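Enoyl-CoA hydratase, EchA3 (Mycobacterium marinum M, PDB 3R6H) probably acts as a lyase of lipid metabolism, as a member of the enoyl-CoA hydratase/isomerase (crotonase) family. Local coordinates at residues Tyr9-Ala14 and Asp46-Leu51; Gly83-Ser88 and Ile107-Phe112; Val98-Thr103 and Asp118-Ala123; Asn127-Glu132 and Ala163-Gly168. All blocks are in the same frame, centred on the assembly; numbering follows the deposited sequence.

Interaction 1. Residues Tyr9-Ala14 and Asp46-Leu51; sequences YTHDDA and DNVGAL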
loop_
_atom_site.group_PDB
_atom_site.type_symbol
_atom_site.label_atom_id
_atom_site.label_comp_id
_atom_site.label_asym_id
_atom_site.label_seq_id
_atom_site.Cartn_x
_atom_site.Cartn_y
_atom_site.Cartn_z
ATOM N N TYR A 9 -0.317 29.138 20.012
ATOM C CA TYR A 9 -1.638 28.570 19.836
ATOM C C TYR A 9 -2.668 29.671 19.611
ATOM O O TYR A 9 -2.715 30.660 20.359
ATOM C CB TYR A 9 -2.057 27.748 21.058
ATOM C CG TYR A 9 -3.528 27.356 21.035
ATOM C CD1 TYR A 9 -3.993 26.350 20.193
ATOM C CD2 TYR A 9 -4.453 27.972 21.856
ATOM C CE1 TYR A 9 -5.342 25.987 20.166
ATOM C CE2 TYR A 9 -5.795 27.618 21.828
ATOM C CZ TYR A 9 -6.238 26.621 20.986
ATOM O OH TYR A 9 -7.576 26.273 20.969
ATOM N N THR A 10 -3.478 29.503 18.572
ATOM C CA THR A 10 -4.608 30.392 18.313
ATOM C C THR A 10 -5.887 29.584 18.048
ATOM O O THR A 10 -5.850 28.483 17.502
ATOM C CB THR A 10 -4.313 31.403 17.170
ATOM O OG1 THR A 10 -3.852 30.738 15.988
ATOM C CG2 THR A 10 -3.239 32.398 17.598
ATOM N N HIS A 11 -7.007 30.134 18.498
ATOM C CA HIS A 11 -8.310 29.491 18.476
ATOM C C HIS A 11 -9.131 30.370 17.547
ATOM O O HIS A 11 -9.369 31.548 17.838
ATOM C CB HIS A 11 -8.895 29.474 19.914
ATOM C CG HIS A 11 -10.274 28.888 20.016
ATOM N ND1 HIS A 11 -11.156 29.233 21.018
ATOM C CD2 HIS A 11 -10.921 27.982 19.239
ATOM C CE1 HIS A 11 -12.284 28.558 20.858
ATOM N NE2 HIS A 11 -12.168 27.795 19.783
ATOM N N ASP A 12 -9.546 29.810 16.425
ATOM C CA ASP A 12 -10.115 30.586 15.336
ATOM C C ASP A 12 -11.423 29.951 14.928
ATOM O O ASP A 12 -11.462 29.047 14.048
ATOM C CB ASP A 12 -9.137 30.639 14.154
ATOM N N ASP A 13 -12.491 30.394 15.598
ATOM C CA ASP A 13 -13.829 29.888 15.349
ATOM C C ASP A 13 -13.863 28.345 15.531
ATOM O O ASP A 13 -13.726 27.839 16.648
ATOM C CB ASP A 13 -14.299 30.312 13.939
ATOM C CG ASP A 13 -14.393 31.835 13.762
ATOM O OD1 ASP A 13 -14.773 32.538 14.720
ATOM O OD2 ASP A 13 -14.094 32.328 12.644
ATOM N N ALA A 14 -14.004 27.617 14.433
ATOM C CA ALA A 14 -14.108 26.156 14.426
ATOM C C ALA A 14 -12.779 25.397 14.579
ATOM O O ALA A 14 -12.797 24.178 14.708
ATOM C CB ALA A 14 -14.768 25.716 13.141
ATOM N N ASP A 46 -10.506 24.155 24.594
ATOM C CA ASP A 46 -11.411 24.864 23.684
ATOM C C ASP A 46 -12.355 23.952 22.893
ATOM O O ASP A 46 -13.263 24.444 22.229
ATOM C CB ASP A 46 -10.612 25.764 22.722
ATOM C CG ASP A 46 -9.963 26.937 23.425
ATOM O OD1 ASP A 46 -10.500 27.345 24.487
ATOM O OD2 ASP A 46 -8.921 27.446 22.946
ATOM N N ASN A 47 -12.142 22.639 22.966
ATOM C CA ASN A 47 -12.955 21.661 22.249
ATOM C C ASN A 47 -13.029 22.042 20.769
ATOM O O ASN A 47 -14.105 22.095 20.180
ATOM C CB ASN A 47 -14.360 21.523 22.846
ATOM C CG ASN A 47 -15.112 20.305 22.314
ATOM O OD1 ASN A 47 -14.509 19.280 21.987
ATOM N ND2 ASN A 47 -16.440 20.420 22.228
ATOM N N VAL A 48 -11.870 22.330 20.184
ATOM C CA VAL A 48 -11.833 22.748 18.776
ATOM C C VAL A 48 -12.421 21.673 17.844
ATOM O O VAL A 48 -12.364 20.480 18.144
ATOM C CB VAL A 48 -10.406 23.096 18.313
ATOM C CG1 VAL A 48 -9.848 24.247 19.120
ATOM C CG2 VAL A 48 -9.473 21.874 18.370
ATOM N N GLY A 49 -12.995 22.115 16.727
ATOM C CA GLY A 49 -13.573 21.214 15.724
ATOM C C GLY A 49 -12.516 20.472 14.898
ATOM O O GLY A 49 -12.787 19.397 14.407
ATOM N N ALA A 50 -11.342 21.076 14.762
ATOM C CA ALA A 50 -10.192 20.520 14.031
ATOM C C ALA A 50 -8.934 21.281 14.464
ATOM O O ALA A 50 -9.019 22.398 14.985
ATOM C CB ALA A 50 -10.432 20.625 12.500
ATOM N N LEU A 51 -7.761 20.682 14.269
ATOM C CA LEU A 51 -6.520 21.231 14.770
ATOM C C LEU A 51 -5.486 21.247 13.639
ATOM O O LEU A 51 -5.277 20.217 12.993
ATOM C CB LEU A 51 -6.006 20.343 15.898
ATOM C CG LEU A 51 -4.744 20.741 16.609
ATOM C CD1 LEU A 51 -4.889 22.159 17.239
ATOM C CD2 LEU A 51 -4.375 19.669 17.671
#
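Tyr9 and Asp46 meet through a side-chain hydrogen bond. The phenol OH of Tyr9 donates to OD2 of Asp46 over 2.7 Å. OD2 receives it on its anti lone pair, the one turned away from OD1. The carboxylate oxygen also lies at the edge of the Tyr9 ring, close to its plane, and the two flat groups are only 25° apart. Tyr9 has CG anti to its backbone N (chi1 169°), which sends the ring across to the end of helix 30-46.

His11, two residues along the same strand, points to the same side and stacks on Asp46. Its ring lies almost parallel to the carboxylate, with planes 13° apart. Asp46 CB sits over the centre of one ring face, 3.8 Å from the His11 centroid, as a CH-pi contact. His11 ND1 is 3.5 Å from Asp46 OD2, but the angle is too poor for a hydrogen bond.

The contact joins strand 7-12, at one edge of the mixed sheet of this crotonase-like fold, and the turn that follows it to the turn between helix 30-46 and strand 50-54. Asn47 ends that helix in a Schellman motif. Lys96 binds the turn at Asn47 OD1 and Val48 O.

Van der Waals packing is slight: Val48 CG1 lies 3.6 Å from Tyr9 OH and 3.9 Å from His11 CD2.

The backbone bonds lie at the far end. Ala14 O accepts from Gly49 N at 2.9 Å and from Ala50 N at 3.4 Å, and both bonds are weak and bent.

Interaction 2. Residues Gly83-Ser88 and Ile107-Phe112; sequences GGFELS and IAMGAF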
loop_
_atom_site.group_PDB
_atom_site.type_symbol
_atom_site.label_atom_id
_atom_site.label_comp_id
_atom_site.label_asym_id
_atom_site.label_seq_id
_atom_site.Cartn_x
_atom_site.Cartn_y
_atom_site.Cartn_z
ATOM N N GLY A 83 8.773 10.855 24.386
ATOM C CA GLY A 83 7.890 12.004 24.265
ATOM C C GLY A 83 7.548 12.326 22.823
ATOM O O GLY A 83 6.445 12.785 22.540
ATOM N N GLY A 84 8.509 12.123 21.932
ATOM C CA GLY A 84 8.293 12.361 20.485
ATOM C C GLY A 84 7.251 11.413 19.944
ATOM O O GLY A 84 6.301 11.824 19.265
ATOM N N PHE A 85 7.404 10.131 20.262
ATOM C CA PHE A 85 6.468 9.123 19.777
ATOM C C PHE A 85 5.155 9.164 20.506
ATOM O O PHE A 85 4.134 8.855 19.914
ATOM C CB PHE A 85 7.137 7.743 19.765
ATOM C CG PHE A 85 8.311 7.717 18.853
ATOM C CD1 PHE A 85 8.132 8.065 17.519
ATOM C CD2 PHE A 85 9.584 7.390 19.305
ATOM C CE1 PHE A 85 9.226 8.084 16.643
ATOM C CE2 PHE A 85 10.679 7.415 18.429
ATOM C CZ PHE A 85 10.497 7.784 17.124
ATOM N N GLU A 86 5.159 9.598 21.779
ATOM C CA GLU A 86 3.888 9.848 22.446
ATOM C C GLU A 86 3.084 10.980 21.739
ATOM O O GLU A 86 1.844 10.906 21.622
ATOM C CB GLU A 86 4.096 10.206 23.912
ATOM C CG GLU A 86 2.800 10.203 24.682
ATOM C CD GLU A 86 2.219 8.794 24.837
ATOM O OE1 GLU A 86 2.992 7.873 25.199
ATOM O OE2 GLU A 86 1.002 8.609 24.558
ATOM N N LEU A 87 3.769 12.024 21.289
ATOM C CA LEU A 87 3.110 13.068 20.498
ATOM C C LEU A 87 2.494 12.509 19.206
ATOM O O LEU A 87 1.362 12.867 18.869
ATOM C CB LEU A 87 4.033 14.254 20.178
ATOM C CG LEU A 87 4.124 15.380 21.210
ATOM C CD1 LEU A 87 5.413 16.200 21.006
ATOM C CD2 LEU A 87 2.860 16.256 21.170
ATOM N N SER A 88 3.228 11.666 18.479
ATOM C CA SER A 88 2.632 10.979 17.306
ATOM C C SER A 88 1.372 10.218 17.671
ATOM O O SER A 88 0.373 10.296 16.978
ATOM C CB SER A 88 3.611 9.994 16.647
ATOM O OG SER A 88 4.634 10.672 15.964
ATOM N N ILE A 107 12.132 16.293 8.521
ATOM C CA ILE A 107 13.226 15.315 8.576
ATOM C C ILE A 107 13.124 14.486 9.855
ATOM O O ILE A 107 12.913 15.035 10.964
ATOM C CB ILE A 107 14.625 16.005 8.530
ATOM C CG1 ILE A 107 14.749 16.903 7.310
ATOM C CG2 ILE A 107 15.750 14.957 8.579
ATOM C CD1 ILE A 107 14.622 16.180 5.983
ATOM N N ALA A 108 13.249 13.168 9.679
ATOM C CA ALA A 108 13.368 12.221 10.800
ATOM C C ALA A 108 12.146 12.369 11.722
ATOM O O ALA A 108 11.024 12.206 11.238
ATOM C CB ALA A 108 14.698 12.408 11.529
ATOM N N MET A 109 12.287 12.728 13.010
ATOM C CA MET A 109 11.078 12.938 13.829
ATOM C C MET A 109 10.110 13.995 13.239
ATOM O O MET A 109 8.903 13.909 13.454
ATOM C CB MET A 109 11.426 13.262 15.296
ATOM C CG MET A 109 10.225 13.359 16.234
ATOM S SD MET A 109 9.357 11.795 16.516
ATOM C CE MET A 109 7.670 12.329 16.280
ATOM N N GLY A 110 10.608 14.949 12.455
ATOM C CA GLY A 110 9.739 15.904 11.788
ATOM C C GLY A 110 8.847 15.204 10.762
ATOM O O GLY A 110 7.675 15.546 10.602
ATOM N N ALA A 111 9.424 14.240 10.055
ATOM C CA ALA A 111 8.652 13.411 9.117
ATOM C C ALA A 111 7.645 12.511 9.848
ATOM O O ALA A 111 6.528 12.284 9.373
ATOM C CB ALA A 111 9.628 12.564 8.223
ATOM N N PHE A 112 8.033 11.950 10.981
ATOM C CA PHE A 112 7.096 11.109 11.730
ATOM C C PHE A 112 5.943 11.938 12.275
ATOM O O PHE A 112 4.798 11.484 12.228
ATOM C CB PHE A 112 7.792 10.300 12.829
ATOM C CG PHE A 112 9.051 9.630 12.384
ATOM C CD1 PHE A 112 9.165 9.039 11.118
ATOM C CD2 PHE A 112 10.144 9.580 13.237
ATOM C CE1 PHE A 112 10.356 8.464 10.698
ATOM C CE2 PHE A 112 11.331 9.006 12.826
ATOM C CZ PHE A 112 11.460 8.439 11.569
#
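Met109 reaches across to helix 75-92 and touches Gly84, Phe85 and Ser88. Its sulfur meets the Phe85 ring obliquely. SD is 3.7 Å from Phe85 CE1 and 4.3 Å from the ring centroid, 35° off the ring normal, a Met-aromatic contact. The methyl group beyond the sulfur lies against polar atoms of the helix. Met109 CE is 3.3 Å from Gly84 O and 3.5 Å from Ser88 OG. CG of Met109 stands anti to the backbone N (chi1 -174°), and the bends at chi2 and chi3 carry CE on past the sulfur, to Gly84 O and Ser88 OG.

Phe85 CE1 has a second neighbour, Phe112 CD2, at 3.8 Å. Phe112 CD2 comes in at the edge of the Phe85 ring, near its plane, whereas CE1 approaches the Phe112 ring obliquely.

The next shell holds these groups in place. Gly84 faces Met109 without a side chain, so the sulfur can come close to the helix backbone. Ala108 is the N-cap residue of helix 109-114, and its O lies 3.3 Å above the plane of the Phe112 ring, over the centre. Ser88 OG is hydrogen-bonded to Ser116 OG. Helix 141-150 covers both phenylalanines, through Ala143 on each and through Leu147 on Phe112. Phe64 packs on Met109.

Phe112 also packs on Glu132, a potassium ligand, and the nearest atom of its side chain is about 4 Å from the ion. The two helices thus meet through dispersion and sulfur-aromatic packing, and the polar Ser88 is satisfied within the protein core.

Interaction 3. Residues Val98-Thr103 and Asp118-Ala123; sequences VVIACT and DHRVAA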
loop_
_atom_site.group_PDB
_atom_site.type_symbol
_atom_site.label_atom_id
_atom_site.label_comp_id
_atom_site.label_asym_id
_atom_site.label_seq_id
_atom_site.Cartn_x
_atom_site.Cartn_y
_atom_site.Cartn_z
ATOM N N VAL A 98 -7.004 16.375 12.311
ATOM C CA VAL A 98 -5.727 17.083 12.480
ATOM C C VAL A 98 -5.141 17.315 11.095
ATOM O O VAL A 98 -5.012 16.385 10.297
ATOM C CB VAL A 98 -4.750 16.240 13.306
ATOM C CG1 VAL A 98 -3.371 16.941 13.429
ATOM C CG2 VAL A 98 -5.397 15.948 14.713
ATOM N N VAL A 99 -4.819 18.564 10.808
ATOM C CA VAL A 99 -4.236 18.926 9.513
ATOM C C VAL A 99 -2.823 19.445 9.753
ATOM O O VAL A 99 -2.577 20.290 10.636
ATOM C CB VAL A 99 -5.092 19.982 8.777
ATOM C CG1 VAL A 99 -4.492 20.320 7.422
ATOM C CG2 VAL A 99 -6.567 19.536 8.660
ATOM N N ILE A 100 -1.861 18.912 9.008
ATOM C CA ILE A 100 -0.478 19.367 9.119
ATOM C C ILE A 100 -0.171 20.372 7.985
ATOM O O ILE A 100 -0.317 20.068 6.793
ATOM C CB ILE A 100 0.543 18.187 9.039
ATOM C CG1 ILE A 100 0.160 17.032 9.963
ATOM C CG2 ILE A 100 2.004 18.692 9.285
ATOM C CD1 ILE A 100 0.136 17.402 11.460
ATOM N N ALA A 101 0.238 21.587 8.385
ATOM C CA ALA A 101 0.772 22.559 7.468
ATOM C C ALA A 101 2.282 22.370 7.449
ATOM O O ALA A 101 3.020 22.869 8.310
ATOM C CB ALA A 101 0.393 23.976 7.899
ATOM N N CYS A 102 2.724 21.601 6.467
ATOM C CA CYS A 102 4.131 21.294 6.300
ATOM C C CYS A 102 4.797 22.472 5.580
ATOM O O CYS A 102 4.859 22.518 4.367
ATOM C CB CYS A 102 4.269 19.981 5.541
ATOM S SG CYS A 102 5.945 19.312 5.622
ATOM N N THR A 103 5.264 23.440 6.380
ATOM C CA THR A 103 5.684 24.748 5.873
ATOM C C THR A 103 7.138 24.807 5.420
ATOM O O THR A 103 7.644 25.876 5.016
ATOM C CB THR A 103 5.413 25.835 6.939
ATOM O OG1 THR A 103 5.930 25.394 8.205
ATOM C CG2 THR A 103 3.909 26.086 7.049
ATOM N N ASP A 118 -4.197 13.775 10.032
ATOM C CA ASP A 118 -5.163 13.182 9.094
ATOM C C ASP A 118 -4.987 13.641 7.642
ATOM O O ASP A 118 -5.268 12.871 6.710
ATOM C CB ASP A 118 -6.583 13.487 9.553
ATOM C CG ASP A 118 -6.892 12.858 10.899
ATOM O OD1 ASP A 118 -7.084 11.633 10.952
ATOM O OD2 ASP A 118 -6.856 13.590 11.926
ATOM N N HIS A 119 -4.568 14.893 7.482
ATOM C CA HIS A 119 -4.417 15.505 6.167
ATOM C C HIS A 119 -3.139 16.335 6.234
ATOM O O HIS A 119 -2.941 17.134 7.175
ATOM C CB HIS A 119 -5.614 16.395 5.800
ATOM C CG HIS A 119 -5.552 16.938 4.405
ATOM N ND1 HIS A 119 -5.662 16.130 3.300
ATOM C CD2 HIS A 119 -5.397 18.202 3.932
ATOM C CE1 HIS A 119 -5.582 16.866 2.202
ATOM N NE2 HIS A 119 -5.395 18.127 2.555
ATOM N N ARG A 120 -2.282 16.132 5.238
ATOM C CA ARG A 120 -0.947 16.714 5.216
ATOM C C ARG A 120 -0.716 17.537 3.958
ATOM O O ARG A 120 -0.751 17.002 2.857
ATOM C CB ARG A 120 0.066 15.591 5.311
ATOM C CG ARG A 120 -0.023 14.756 6.533
ATOM C CD ARG A 120 0.639 13.422 6.341
ATOM N NE ARG A 120 -0.024 12.637 5.312
ATOM C CZ ARG A 120 0.407 11.447 4.903
ATOM N NH1 ARG A 120 1.535 10.932 5.416
ATOM N NH2 ARG A 120 -0.249 10.786 3.970
ATOM N N VAL A 121 -0.493 18.843 4.134
ATOM C CA VAL A 121 -0.329 19.816 3.046
ATOM C C VAL A 121 1.139 20.288 3.016
ATOM O O VAL A 121 1.683 20.721 4.049
ATOM C CB VAL A 121 -1.241 21.037 3.240
ATOM C CG1 VAL A 121 -1.105 21.988 2.065
ATOM C CG2 VAL A 121 -2.725 20.619 3.416
ATOM N N ALA A 122 1.749 20.237 1.840
ATOM C CA ALA A 122 3.118 20.708 1.610
ATOM C C ALA A 122 3.258 21.380 0.269
ATOM O O ALA A 122 2.409 21.248 -0.611
ATOM C CB ALA A 122 4.146 19.540 1.709
ATOM N N ALA A 123 4.349 22.126 0.118
ATOM C CA ALA A 123 4.693 22.702 -1.169
ATOM C C ALA A 123 5.624 21.787 -1.949
ATOM O O ALA A 123 6.332 20.949 -1.375
ATOM C CB ALA A 123 5.387 24.058 -0.956
#
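Strands 98-102 and 119-122 run parallel, 15° apart and with axes 4.7 Å from each other, pairing Val99 with His119, Ile100 with Arg120 and Ala101 with Val121. Ile100 lies at the middle of the bonding. Its N donates to His119 O at 2.8 Å, and its O accepts from Val121 N at 2.9 Å with a nearly straight N-H angle of 173°. Cys102 N then donates to Val121 O.

The start is gripped more elaborately. Val98 O accepts from both Asp118 N and His119 N. The Asp118 carboxylate turns back across the pair, and its OD2 takes the N-H of Val98 at 2.8 Å on the anti lone pair. CG of Asp118 lies beside its own backbone N (chi1 -63°), which lets the carboxylate return to Val98.

Val99, His119 and Val121 share one face. Val99 CG1 is at the edge of the His119 ring, 4.2 Å from CD2, and helix 186-198 covers Val99. On the other face, Ile100 CG1 touches Arg120 CG at 4.1 Å, and Leu114 packs on both.

His119 bonds Glu179 and also Gln158 of the second subunit. Arg120 forms a salt bridge with Asp178 and bonds Ser154 of that subunit. Asp118 also pairs with Lys209 and Arg213, and these two positive charges probably favour its ionised form. Strand 119-122 and the residue before it therefore tie the central sheet to the second subunit by buried charges and hydrogen bonds.

Interaction 4. Residues Asn127-Glu132 and Ala163-Gly168; sequences NVQANE and AKTFFG. With K (potassium ion), chain B.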
loop_
_atom_site.group_PDB
_atom_site.type_symbol
_atom_site.label_atom_id
_atom_site.label_comp_id
_atom_site.label_asym_id
_atom_site.label_seq_id
_atom_site.Cartn_x
_atom_site.Cartn_y
_atom_site.Cartn_z
ATOM N N ASN A 127 11.435 18.943 1.113
ATOM C CA ASN A 127 11.912 17.574 1.302
ATOM C C ASN A 127 11.319 16.914 2.531
ATOM O O ASN A 127 11.183 17.543 3.601
ATOM C CB ASN A 127 13.452 17.520 1.389
ATOM C CG ASN A 127 14.128 17.880 0.099
ATOM O OD1 ASN A 127 13.682 17.497 -0.985
ATOM N ND2 ASN A 127 15.277 18.589 0.208
ATOM N N VAL A 128 11.004 15.626 2.387
ATOM C CA VAL A 128 10.497 14.801 3.480
ATOM C C VAL A 128 11.386 13.557 3.487
ATOM O O VAL A 128 11.525 12.902 2.463
ATOM C CB VAL A 128 9.027 14.388 3.309
ATOM C CG1 VAL A 128 8.574 13.586 4.559
ATOM C CG2 VAL A 128 8.131 15.651 3.071
ATOM N N GLN A 129 12.026 13.278 4.614
ATOM C CA GLN A 129 13.053 12.247 4.668
ATOM C C GLN A 129 13.246 11.728 6.061
ATOM O O GLN A 129 13.335 12.505 7.000
ATOM C CB GLN A 129 14.386 12.826 4.204
ATOM C CG GLN A 129 15.497 11.794 4.106
ATOM C CD GLN A 129 16.884 12.398 3.984
ATOM O OE1 GLN A 129 17.110 13.570 4.302
ATOM N NE2 GLN A 129 17.842 11.568 3.576
ATOM N N ALA A 130 13.248 10.416 6.201
ATOM C CA ALA A 130 13.745 9.762 7.418
ATOM C C ALA A 130 15.230 9.493 7.152
ATOM O O ALA A 130 15.589 8.521 6.527
ATOM C CB ALA A 130 12.976 8.451 7.670
ATOM N N ASN A 131 16.086 10.399 7.594
ATOM C CA ASN A 131 17.483 10.345 7.264
ATOM C C ASN A 131 18.327 9.518 8.210
ATOM O O ASN A 131 19.531 9.495 8.065
ATOM C CB ASN A 131 18.057 11.766 7.185
ATOM C CG ASN A 131 18.232 12.423 8.550
ATOM O OD1 ASN A 131 17.475 12.159 9.482
ATOM N ND2 ASN A 131 19.243 13.325 8.658
ATOM N N GLU A 132 17.692 8.807 9.138
ATOM C CA GLU A 132 18.388 8.078 10.180
ATOM C C GLU A 132 19.514 7.192 9.659
ATOM O O GLU A 132 20.643 7.273 10.140
ATOM C CB GLU A 132 17.400 7.232 10.962
ATOM C CG GLU A 132 16.537 7.959 11.990
ATOM C CD GLU A 132 15.321 8.760 11.462
ATOM O OE1 GLU A 132 15.158 8.933 10.247
ATOM O OE2 GLU A 132 14.539 9.225 12.332
ATOM N N ALA A 163 16.980 5.743 3.492
ATOM C CA ALA A 163 16.896 7.185 3.812
ATOM C C ALA A 163 16.530 8.030 2.584
ATOM O O ALA A 163 17.066 9.108 2.320
ATOM C CB ALA A 163 18.218 7.656 4.417
ATOM N N LYS A 164 15.617 7.504 1.783
ATOM C CA LYS A 164 15.245 8.171 0.552
ATOM C C LYS A 164 14.542 9.502 0.833
ATOM O O LYS A 164 13.757 9.632 1.753
ATOM C CB LYS A 164 14.342 7.260 -0.273
ATOM C CG LYS A 164 13.868 7.909 -1.555
ATOM C CD LYS A 164 13.106 6.964 -2.427
ATOM C CE LYS A 164 12.537 7.722 -3.625
ATOM N NZ LYS A 164 11.733 6.824 -4.528
ATOM N N THR A 165 14.855 10.501 0.024
ATOM C CA THR A 165 14.235 11.815 0.157
ATOM C C THR A 165 13.121 11.924 -0.862
ATOM O O THR A 165 13.318 11.580 -2.026
ATOM C CB THR A 165 15.257 12.931 -0.115
ATOM O OG1 THR A 165 16.285 12.866 0.861
ATOM C CG2 THR A 165 14.612 14.378 -0.086
ATOM N N PHE A 166 11.978 12.405 -0.410
ATOM C CA PHE A 166 10.801 12.628 -1.236
ATOM C C PHE A 166 10.409 14.098 -1.203
ATOM O O PHE A 166 10.686 14.811 -0.238
ATOM C CB PHE A 166 9.613 11.821 -0.729
ATOM C CG PHE A 166 9.877 10.342 -0.622
ATOM C CD1 PHE A 166 10.572 9.819 0.454
ATOM C CD2 PHE A 166 9.403 9.476 -1.604
ATOM C CE1 PHE A 166 10.790 8.425 0.555
ATOM C CE2 PHE A 166 9.629 8.092 -1.509
ATOM C CZ PHE A 166 10.299 7.581 -0.416
ATOM N N PHE A 167 9.737 14.551 -2.257
ATOM C CA PHE A 167 9.204 15.917 -2.296
ATOM C C PHE A 167 8.126 15.980 -3.363
ATOM O O PHE A 167 8.175 15.226 -4.358
ATOM C CB PHE A 167 10.307 16.968 -2.560
ATOM C CG PHE A 167 11.024 16.804 -3.873
ATOM C CD1 PHE A 167 12.099 15.947 -3.999
ATOM C CD2 PHE A 167 10.573 17.488 -5.008
ATOM C CE1 PHE A 167 12.750 15.787 -5.238
ATOM C CE2 PHE A 167 11.208 17.349 -6.239
ATOM C CZ PHE A 167 12.305 16.491 -6.361
ATOM N N GLY A 168 7.193 16.917 -3.210
ATOM C CA GLY A 168 6.242 17.155 -4.268
ATOM C C GLY A 168 5.525 15.894 -4.732
ATOM O O GLY A 168 4.984 15.163 -3.896
HETATM K K K B . 14.794 8.602 15.097
HETATM O O HOH W 1 13.055 8.601 4.122
HETATM O O HOH W 2 16.218 10.744 14.978
#
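Asn127 crosses Thr165 at an angle, with OD1 3.4 Å from Thr165 CG2, and lies side by side with Phe167, the amide and ring planes being 73° apart.

Val128 and Phe166 form an antiparallel hydrogen-bonded pair. Val128 N donates to Phe166 O at 2.8 Å, and Phe166 N donates to Val128 O at 3.0 Å. Val128 O also lies in the plane of the Phe166 ring, at its edge.

Gln129 stretches over the partner segment. With CG anti to the backbone N (chi1 -175°) and an extended chain beyond it, NE2 reaches Ala163 O. This bond is 2.9 Å long and fairly straight, at 161°. Ala163 O lies close to the Gln129 amide plane, while NE2 is tilted from the carbonyl plane of Ala163. On the way the Gln129 amide passes Thr165 OG1, which is 3.2 Å from CD.

Ala130 N donates to a water that can in turn donate to Lys164 O, and so links the two segments beyond the paired residues. Ala130 O receives a CA-H contact from Ala163 at 3.3 Å.

Glu132 takes no part in the pairing; it binds the potassium ion through OE2, and a water is a second ligand.

Strand 128-129 lies between strands 105-107 and 165-166 in the smaller three-stranded sheet of this crotonase-like fold, and the segment that leaves it carries a ligand of the metal site.

Overall arrangement
Interaction 1 closes first along the chain. Interactions 2 and 3 then alternate, because helix 75-92 leads to strand 98-102 and helix 109-114 to strand 119-122. Interaction 4 comes last. Interactions 1 and 3 share the six-stranded sheet, where strands 50-54 and 98-102 are neighbours, and Leu51 O probably accepts from Val99 N at 2.8 Å. Interactions 2 and 4 touch where Ala108 N probably donates to Gln129 O at 2.8 Å, which ties the start of helix 109-114 to the three-stranded sheet. Interactions 1 and 4 lie on opposite sides of the chain's centre, their own centres about 31 Å apart. The contacts thus run from the sheet edge, through the core, to the metal site.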